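Long-range contacts in 5'-Methylthioadenosine Nucleosidase (Arabidopsis thaliana, PDB 3LGS), which is a nucleosidase of the phosphorylase superfamily, an alpha/beta protein built around a curled mixed beta-sheet flanked by helices: residues I26-F31 and R73-C78; A114-G119 and A222-V227; I172-T177 and N194-K199. All blocks are in the same frame, centred on the assembly; numbering follows the deposited sequence. Where two conformers were deposited one is given.

Contact 1: I26-F31 and R73-C78; sequences ISSVVF and RINVVC
Ser28 to Phe31 run parallel to Arg73 to Val76, the short strand axes approaching to 4.6 Å at an angle of 17°. A regular parallel ladder joins them: Arg73 N donates to Ser27 O, Val29 N to Arg73 O, Asn75 N to Val29 O, Phe31 N to Asn75 O and Val77 N to Phe31 O. The Phe31 N to Asn75 O bond, at 2.7 Å, is the shortest of the five.

On one face Val30 sets its CG2 3.9 Å from Asn75 CB and its CG1 4.1 Å from Val77 CG1. The aliphatic start of Arg73 lies over Ser28, CG to CB 3.6 Å, in the conformer given; Ser28 OG is buried here with no polar partner in the model. On the other face Phe31, its ring carbon CG anti to the carbonyl carbon (chi1 -82°), presents a ring edge to Ile74 CG2, 4.3 Å from CD1, while Phe31 CB rests 4.0 Å from Val76 CG2.

Strand 110-119 pairs in parallel with the other edge of strand 28-32, and strand 63-69 runs antiparallel along 73-78. Helix 233-259 packs on the Phe31 and Ile74 face, helix 92-106 on that of Val30, Asn75 and Val77.

Contact 2: A114-G119 and A222-V227; sequences AGTCGG and AVTDLV. With SAH (S-adenosyl-L-homocysteine), chain E; ADE (adenine), chain F.
The paired ends of 114-119 and 222-227 line one side of the ligand pocket through Thr116, Gly118, Thr224, Asp225 and Val227, where S-adenosyl-L-homocysteine and adenine are modelled in overlapping positions. Ala222 N donates to Gly115 O, and Ala222 O takes Cys117 N at 2.9 Å in a bent bond (132°), the donor well above the carbonyl plane. Thr224 N donates to Cys117 O. The short strand axes diverge by 55°, a strong twist for parallel neighbours in the sheet of this superfamily. Segment 222-227 turns a corner at Asp225, yet pairing resumes beyond it: Gly119 N donates to Asp225 O and Val227 N to Gly119 O.

The bend brings the Asp225 carboxylate round to the base, OD2 2.8 Å from adenine N7 and OD1 3.0 Å from adenine N6. Thr224 OG1, lodged between its backbone N and carbonyl carbon (chi1 52°), donates to Asp225 OD2 on the anti side at 2.8 Å and so helps to fix the carboxylate. The same rotamer sends Thr224 CG2 crosswise against Thr116 CG2, a tight 3.3 Å. Thr116 OG1 lies 2.6 Å from O4' of S-adenosyl-L-homocysteine and also bonds Glu38. Gly118, without a side chain, lets the adenine amino group lie close to its CA. On the opposite face of the sheet from Thr116, Val223 CG1 sits 3.7 Å from Gly119 N, and its CG2 packs on Cys117 SG.

Contact 3: I172-T177 and N194-K199; sequences IGRLST and NDATLK. With SAH (S-adenosyl-L-homocysteine), chain E; ADE (adenine), chain F.
Gly173, the first residue of 172-177 to meet the other segment, brings its CA to 4.1 Å from Thr197 OG1. At Arg174 the backbone N donates to a water that also bonds Asp195 O and Thr197 OG1, bridging the strand to the turn. Arg174 O is gripped by two amides in succession, Thr197 N at 3.0 Å and Leu198 N at 3.1 Å. The Arg174 side chain extends along Ala196, then bends at CG-CD (chi3 -69°); NH1 reaches Asn194 O at 3.1 Å, tilted from the guanidinium plane, and NH2 makes a salt bridge with Asp135. The NH1 bond ties the arginine to the C-terminal end of helix 185-194, which closes in a Schellman motif with Asp195 at positive phi.

Leu175 pairs with Leu198, their side chains crossing at about a right angle with Leu175 CD1 3.7 Å from Leu198 CB. Ser176 N donates to Leu198 O at 2.8 Å, and its CB lies against Ala196 CB. Ser176 OG also appears to accept from Asn194 ND2, though its position is less certain. Ser176 O receives a CA-H contact from Lys199, whose extended chain turns only at its end (chi4 -66°), placing NZ 2.9 Å from adenine N1 while it bonds Ser180 O and Asp182 O.

The contact closes the beta-alpha-beta unit of strand 172-177, helix 185-194 and strand 198-200. Strand 130-138 pairs with the far side of 172-177, and Leu198 packs on Lys221 and Val223 of strand 217-224.

From the N terminus, contact 1 closes first, pairing strand 28-32 with strand 72-78 around the intervening helix 36-46 and strands. Contact 2 then spans from strand 110-119 to strand 217-224, and contact 3 is nested within that long loop, joining 172-177 to 194-199. Strand 110-119 links all three: it neighbours 28-32, where Phe31 CD2 packs 4.1 Å from Ala114 CB, and also 198-200, where Gly118 N probably bonds Lys199 O. Contacts 2 and 3, with centres about 11 Å apart, both reach the bound ligands, whereas contact 1 lies on the opposite side of the chain's centre in the same curled sheet.

Contact 1: I26-F31 and R73-C78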
# COMPACT_ATOMS: atom_id res chain seq x y z
N ILE A 26 -13.11 26.38 -0.31
CA ILE A 26 -12.88 25.08 -0.93
C ILE A 26 -13.56 25.00 -2.30
O ILE A 26 -14.76 25.26 -2.42
CB ILE A 26 -13.37 23.92 -0.01
CG1 ILE A 26 -12.57 23.91 1.30
CG2 ILE A 26 -13.28 22.57 -0.72
CD1 ILE A 26 -13.10 23.00 2.35
N SER A 27 -12.79 24.63 -3.32
CA SER A 27 -13.30 24.56 -4.68
C SER A 27 -13.33 23.13 -5.25
O SER A 27 -14.01 22.89 -6.25
CB SER A 27 -12.47 25.46 -5.60
OG SER A 27 -11.22 24.86 -5.93
N SER A 28 -12.62 22.20 -4.62
CA SER A 28 -12.41 20.86 -5.17
C SER A 28 -12.34 19.81 -4.06
O SER A 28 -11.59 19.96 -3.08
CB SER A 28 -11.11 20.85 -5.99
OG SER A 28 -10.87 19.60 -6.59
N VAL A 29 -13.14 18.74 -4.19
CA VAL A 29 -13.09 17.64 -3.23
C VAL A 29 -12.83 16.32 -3.93
O VAL A 29 -13.41 16.04 -4.98
CB VAL A 29 -14.38 17.52 -2.37
CG1 VAL A 29 -14.26 16.36 -1.39
CG2 VAL A 29 -14.65 18.82 -1.61
N VAL A 30 -11.95 15.50 -3.35
CA VAL A 30 -11.80 14.12 -3.80
C VAL A 30 -12.38 13.18 -2.74
O VAL A 30 -12.09 13.32 -1.56
CB VAL A 30 -10.32 13.78 -4.16
CG1 VAL A 30 -10.09 12.25 -4.28
CG2 VAL A 30 -9.96 14.45 -5.45
N PHE A 31 -13.25 12.27 -3.19
CA PHE A 31 -13.67 11.09 -2.42
C PHE A 31 -12.85 9.87 -2.82
O PHE A 31 -12.71 9.58 -4.00
CB PHE A 31 -15.14 10.75 -2.65
CG PHE A 31 -16.09 11.56 -1.83
CD1 PHE A 31 -16.60 12.76 -2.32
CD2 PHE A 31 -16.50 11.13 -0.59
CE1 PHE A 31 -17.50 13.52 -1.56
CE2 PHE A 31 -17.39 11.87 0.18
CZ PHE A 31 -17.90 13.06 -0.31
N ARG A 73 -16.29 21.46 -7.31
CA ARG A 73 -16.03 20.35 -8.21
C ARG A 73 -15.80 19.09 -7.38
O ARG A 73 -15.07 19.11 -6.37
CB ARG A 73 -14.89 20.65 -9.22
CG ARG A 73 -13.57 21.16 -8.66
CD ARG A 73 -12.83 22.10 -9.65
NE ARG A 73 -11.38 22.10 -9.42
CZ ARG A 73 -10.50 22.93 -9.98
NH1 ARG A 73 -10.88 23.88 -10.82
NH2 ARG A 73 -9.22 22.81 -9.68
N ILE A 74 -16.48 18.01 -7.77
CA ILE A 74 -16.48 16.77 -7.00
C ILE A 74 -15.91 15.60 -7.79
O ILE A 74 -16.42 15.25 -8.87
CB ILE A 74 -17.91 16.43 -6.44
CG1 ILE A 74 -18.41 17.54 -5.52
CG2 ILE A 74 -17.91 15.07 -5.70
CD1 ILE A 74 -19.92 17.59 -5.36
N ASN A 75 -14.86 15.01 -7.25
CA ASN A 75 -14.27 13.80 -7.80
C ASN A 75 -14.46 12.62 -6.87
O ASN A 75 -14.24 12.75 -5.66
CB ASN A 75 -12.82 14.04 -8.14
CG ASN A 75 -12.67 15.02 -9.29
OD1 ASN A 75 -13.03 14.71 -10.42
ND2 ASN A 75 -12.14 16.21 -9.00
N VAL A 76 -14.95 11.51 -7.40
CA VAL A 76 -15.04 10.26 -6.63
C VAL A 76 -14.17 9.22 -7.30
O VAL A 76 -14.39 8.89 -8.47
CB VAL A 76 -16.49 9.72 -6.55
CG1 VAL A 76 -16.51 8.46 -5.71
CG2 VAL A 76 -17.42 10.75 -5.96
N VAL A 77 -13.19 8.68 -6.57
CA VAL A 77 -12.27 7.70 -7.15
C VAL A 77 -12.38 6.34 -6.44
O VAL A 77 -12.51 6.28 -5.22
CB VAL A 77 -10.79 8.25 -7.19
CG1 VAL A 77 -10.19 8.40 -5.79
CG2 VAL A 77 -9.90 7.39 -8.06
N CYS A 78 -12.38 5.27 -7.21
CA CYS A 78 -12.44 3.91 -6.67
C CYS A 78 -11.32 3.10 -7.31
O CYS A 78 -10.99 3.37 -8.48
CB CYS A 78 -13.81 3.25 -6.98
SG CYS A 78 -15.24 4.25 -6.52

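Contact 2: A114-G119 and A222-V227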
# COMPACT_ATOMS: atom_id res chain seq x y z
N ALA A 114 -14.46 7.87 2.41
CA ALA A 114 -15.76 7.35 2.81
C ALA A 114 -15.83 5.85 2.56
O ALA A 114 -15.46 5.36 1.49
CB ALA A 114 -16.88 8.06 2.07
N GLY A 115 -16.30 5.11 3.56
CA GLY A 115 -16.34 3.66 3.45
C GLY A 115 -17.06 3.04 4.61
O GLY A 115 -17.65 3.73 5.46
N THR A 116 -17.03 1.72 4.63
CA THR A 116 -17.64 0.94 5.69
C THR A 116 -16.53 0.48 6.62
O THR A 116 -15.35 0.54 6.27
CB THR A 116 -18.40 -0.28 5.13
OG1 THR A 116 -17.62 -0.91 4.11
CG2 THR A 116 -19.75 0.16 4.56
N CYS A 117 -16.92 0.03 7.81
CA CYS A 117 -15.98 -0.31 8.84
C CYS A 117 -16.67 -1.20 9.85
O CYS A 117 -17.90 -1.29 9.87
CB CYS A 117 -15.47 0.97 9.53
SG CYS A 117 -16.68 1.77 10.62
N GLY A 118 -15.89 -1.90 10.66
CA GLY A 118 -16.42 -2.58 11.82
C GLY A 118 -16.37 -1.61 12.98
O GLY A 118 -15.62 -0.63 12.95
N GLY A 119 -17.18 -1.86 14.00
CA GLY A 119 -17.26 -0.99 15.17
C GLY A 119 -17.24 -1.80 16.45
O GLY A 119 -17.66 -2.95 16.46
N ALA A 222 -18.78 4.12 8.11
CA ALA A 222 -20.12 3.67 8.44
C ALA A 222 -20.03 2.22 8.91
O ALA A 222 -19.51 1.36 8.19
CB ALA A 222 -21.00 3.79 7.21
N VAL A 223 -20.53 1.96 10.11
CA VAL A 223 -20.42 0.66 10.79
C VAL A 223 -21.34 -0.40 10.20
O VAL A 223 -22.58 -0.28 10.29
CB VAL A 223 -20.72 0.81 12.31
CG1 VAL A 223 -20.51 -0.50 13.05
CG2 VAL A 223 -19.88 1.89 12.93
N THR A 224 -20.76 -1.46 9.63
CA THR A 224 -21.56 -2.57 9.06
C THR A 224 -21.68 -3.77 9.98
O THR A 224 -22.57 -4.61 9.80
CB THR A 224 -21.03 -3.05 7.67
OG1 THR A 224 -19.64 -3.34 7.73
CG2 THR A 224 -21.27 -2.01 6.59
N ASP A 225 -20.76 -3.87 10.95
CA ASP A 225 -20.68 -5.03 11.83
C ASP A 225 -19.97 -4.70 13.13
O ASP A 225 -19.05 -3.85 13.15
CB ASP A 225 -19.90 -6.15 11.16
CG ASP A 225 -18.55 -5.69 10.67
OD1 ASP A 225 -17.56 -5.82 11.43
OD2 ASP A 225 -18.48 -5.17 9.54
N LEU A 226 -20.39 -5.38 14.19
CA LEU A 226 -19.79 -5.23 15.52
C LEU A 226 -18.71 -6.28 15.78
O LEU A 226 -18.98 -7.49 15.89
CB LEU A 226 -20.87 -5.22 16.62
CG LEU A 226 -21.96 -4.15 16.41
CD1 LEU A 226 -23.16 -4.30 17.38
CD2 LEU A 226 -21.35 -2.74 16.51
N VAL A 227 -17.47 -5.79 15.87
CA VAL A 227 -16.31 -6.65 16.02
C VAL A 227 -16.38 -7.38 17.36
O VAL A 227 -15.85 -8.49 17.50
CB VAL A 227 -14.97 -5.86 15.84
CG1 VAL A 227 -13.77 -6.75 16.14
CG2 VAL A 227 -14.88 -5.31 14.42
C4' SAH E . -14.83 -3.04 3.24
O4' SAH E . -15.44 -2.39 4.36
C3' SAH E . -13.35 -3.14 3.54
O3' SAH E . -12.59 -2.49 2.50
C2' SAH E . -13.14 -2.43 4.87
O2' SAH E . -12.46 -1.18 4.66
C1' SAH E . -14.52 -2.15 5.43
N9 SAH E . -14.83 -2.97 6.65
C8 SAH E . -16.08 -3.25 7.09
N7 SAH E . -16.05 -3.99 8.23
C5 SAH E . -14.76 -4.19 8.55
C6 SAH E . -14.03 -4.90 9.63
N6 SAH E . -14.67 -5.57 10.63
N1 SAH E . -12.68 -4.87 9.59
C2 SAH E . -12.03 -4.23 8.61
N3 SAH E . -12.63 -3.57 7.60
C4 SAH E . -13.97 -3.51 7.51
N9 ADE F . -14.90 -3.16 6.93
C8 ADE F . -16.13 -3.44 7.45
N7 ADE F . -16.08 -4.13 8.56
C5 ADE F . -14.73 -4.32 8.78
C6 ADE F . -14.02 -4.99 9.79
N6 ADE F . -14.60 -5.62 10.82
N1 ADE F . -12.67 -4.99 9.70
C2 ADE F . -12.10 -4.38 8.67
N3 ADE F . -12.66 -3.72 7.66
C4 ADE F . -13.99 -3.73 7.78

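Contact 3: I172-T177 and N194-K199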
# COMPACT_ATOMS: atom_id res chain seq x y z
N ILE A 172 -17.69 10.30 17.05
CA ILE A 172 -16.28 10.40 16.73
C ILE A 172 -15.49 9.30 17.42
O ILE A 172 -15.94 8.73 18.41
CB ILE A 172 -15.72 11.78 17.07
CG1 ILE A 172 -15.81 12.05 18.57
CG2 ILE A 172 -16.46 12.87 16.32
CD1 ILE A 172 -14.54 11.71 19.34
N GLY A 173 -14.31 9.01 16.88
CA GLY A 173 -13.43 8.01 17.47
C GLY A 173 -12.23 7.69 16.61
O GLY A 173 -12.14 8.11 15.45
N ARG A 174 -11.30 6.93 17.19
CA ARG A 174 -10.09 6.51 16.51
C ARG A 174 -10.39 5.38 15.51
O ARG A 174 -11.18 4.48 15.80
CB ARG A 174 -9.05 6.06 17.54
CG ARG A 174 -7.78 5.47 16.94
CD ARG A 174 -6.63 5.39 17.96
NE ARG A 174 -6.12 6.72 18.32
CZ ARG A 174 -5.18 6.96 19.24
NH1 ARG A 174 -4.62 5.97 19.91
NH2 ARG A 174 -4.78 8.22 19.48
N LEU A 175 -9.76 5.43 14.34
CA LEU A 175 -9.84 4.34 13.36
C LEU A 175 -8.55 3.53 13.36
O LEU A 175 -7.46 4.09 13.38
CB LEU A 175 -10.14 4.89 11.96
CG LEU A 175 -10.16 3.90 10.77
CD1 LEU A 175 -11.41 3.07 10.73
CD2 LEU A 175 -10.00 4.65 9.46
N SER A 176 -8.70 2.21 13.32
CA SER A 176 -7.55 1.32 13.19
C SER A 176 -7.58 0.50 11.88
O SER A 176 -8.50 -0.29 11.67
CB SER A 176 -7.46 0.39 14.40
OG SER A 176 -6.22 -0.28 14.38
N THR A 177 -6.54 0.68 11.05
CA THR A 177 -6.45 0.10 9.69
C THR A 177 -5.56 -1.15 9.56
O THR A 177 -4.52 -1.24 10.20
CB THR A 177 -5.93 1.16 8.69
OG1 THR A 177 -6.86 2.26 8.62
CG2 THR A 177 -5.71 0.56 7.27
N ASN A 194 -4.72 0.42 21.34
CA ASN A 194 -4.78 1.70 20.65
C ASN A 194 -6.16 2.37 20.82
O ASN A 194 -6.37 3.49 20.36
CB ASN A 194 -4.29 1.62 19.18
CG ASN A 194 -5.33 1.05 18.22
OD1 ASN A 194 -6.53 1.12 18.47
ND2 ASN A 194 -4.85 0.50 17.10
N ASP A 195 -7.07 1.67 21.50
CA ASP A 195 -8.34 2.25 21.94
C ASP A 195 -9.18 2.74 20.77
O ASP A 195 -9.84 3.78 20.87
CB ASP A 195 -8.07 3.39 22.95
CG ASP A 195 -9.31 3.83 23.71
OD1 ASP A 195 -10.05 2.95 24.24
OD2 ASP A 195 -9.56 5.06 23.79
N ALA A 196 -9.12 2.01 19.67
CA ALA A 196 -9.90 2.33 18.48
C ALA A 196 -11.36 2.02 18.72
O ALA A 196 -11.69 1.07 19.43
CB ALA A 196 -9.41 1.54 17.26
N THR A 197 -12.21 2.84 18.12
CA THR A 197 -13.65 2.58 18.08
C THR A 197 -13.98 1.85 16.77
O THR A 197 -14.87 1.00 16.73
CB THR A 197 -14.44 3.93 18.21
OG1 THR A 197 -14.13 4.52 19.48
CG2 THR A 197 -15.93 3.72 18.14
N LEU A 198 -13.22 2.17 15.72
CA LEU A 198 -13.51 1.71 14.36
C LEU A 198 -12.35 0.91 13.75
O LEU A 198 -11.20 1.25 13.98
CB LEU A 198 -13.83 2.92 13.49
CG LEU A 198 -14.91 3.89 14.00
CD1 LEU A 198 -14.85 5.23 13.27
CD2 LEU A 198 -16.32 3.30 13.90
N LYS A 199 -12.68 -0.10 12.95
CA LYS A 199 -11.71 -0.96 12.23
C LYS A 199 -12.02 -1.00 10.72
O LYS A 199 -13.15 -1.28 10.30
CB LYS A 199 -11.75 -2.37 12.83
CG LYS A 199 -10.80 -3.38 12.23
CD LYS A 199 -10.94 -4.73 12.90
CE LYS A 199 -9.98 -5.76 12.31
NZ LYS A 199 -10.30 -6.08 10.86
C4' SAH E . -14.83 -3.04 3.24
O4' SAH E . -15.44 -2.39 4.36
C3' SAH E . -13.35 -3.14 3.54
O3' SAH E . -12.59 -2.49 2.50
C2' SAH E . -13.14 -2.43 4.87
O2' SAH E . -12.46 -1.18 4.66
C1' SAH E . -14.52 -2.15 5.43
N9 SAH E . -14.83 -2.97 6.65
C8 SAH E . -16.08 -3.25 7.09
N7 SAH E . -16.05 -3.99 8.23
C5 SAH E . -14.76 -4.19 8.55
C6 SAH E . -14.03 -4.90 9.63
N6 SAH E . -14.67 -5.57 10.63
N1 SAH E . -12.68 -4.87 9.59
C2 SAH E . -12.03 -4.23 8.61
N3 SAH E . -12.63 -3.57 7.60
C4 SAH E . -13.97 -3.51 7.51
N9 ADE F . -14.90 -3.16 6.93
C8 ADE F . -16.13 -3.44 7.45
N7 ADE F . -16.08 -4.13 8.56
C5 ADE F . -14.73 -4.32 8.78
C6 ADE F . -14.02 -4.99 9.79
N6 ADE F . -14.60 -5.62 10.82
N1 ADE F . -12.67 -4.99 9.70
C2 ADE F . -12.10 -4.38 8.67
N3 ADE F . -12.66 -3.72 7.66
C4 ADE F . -13.99 -3.73 7.78
O HOH W 1 -11.69 5.48 19.83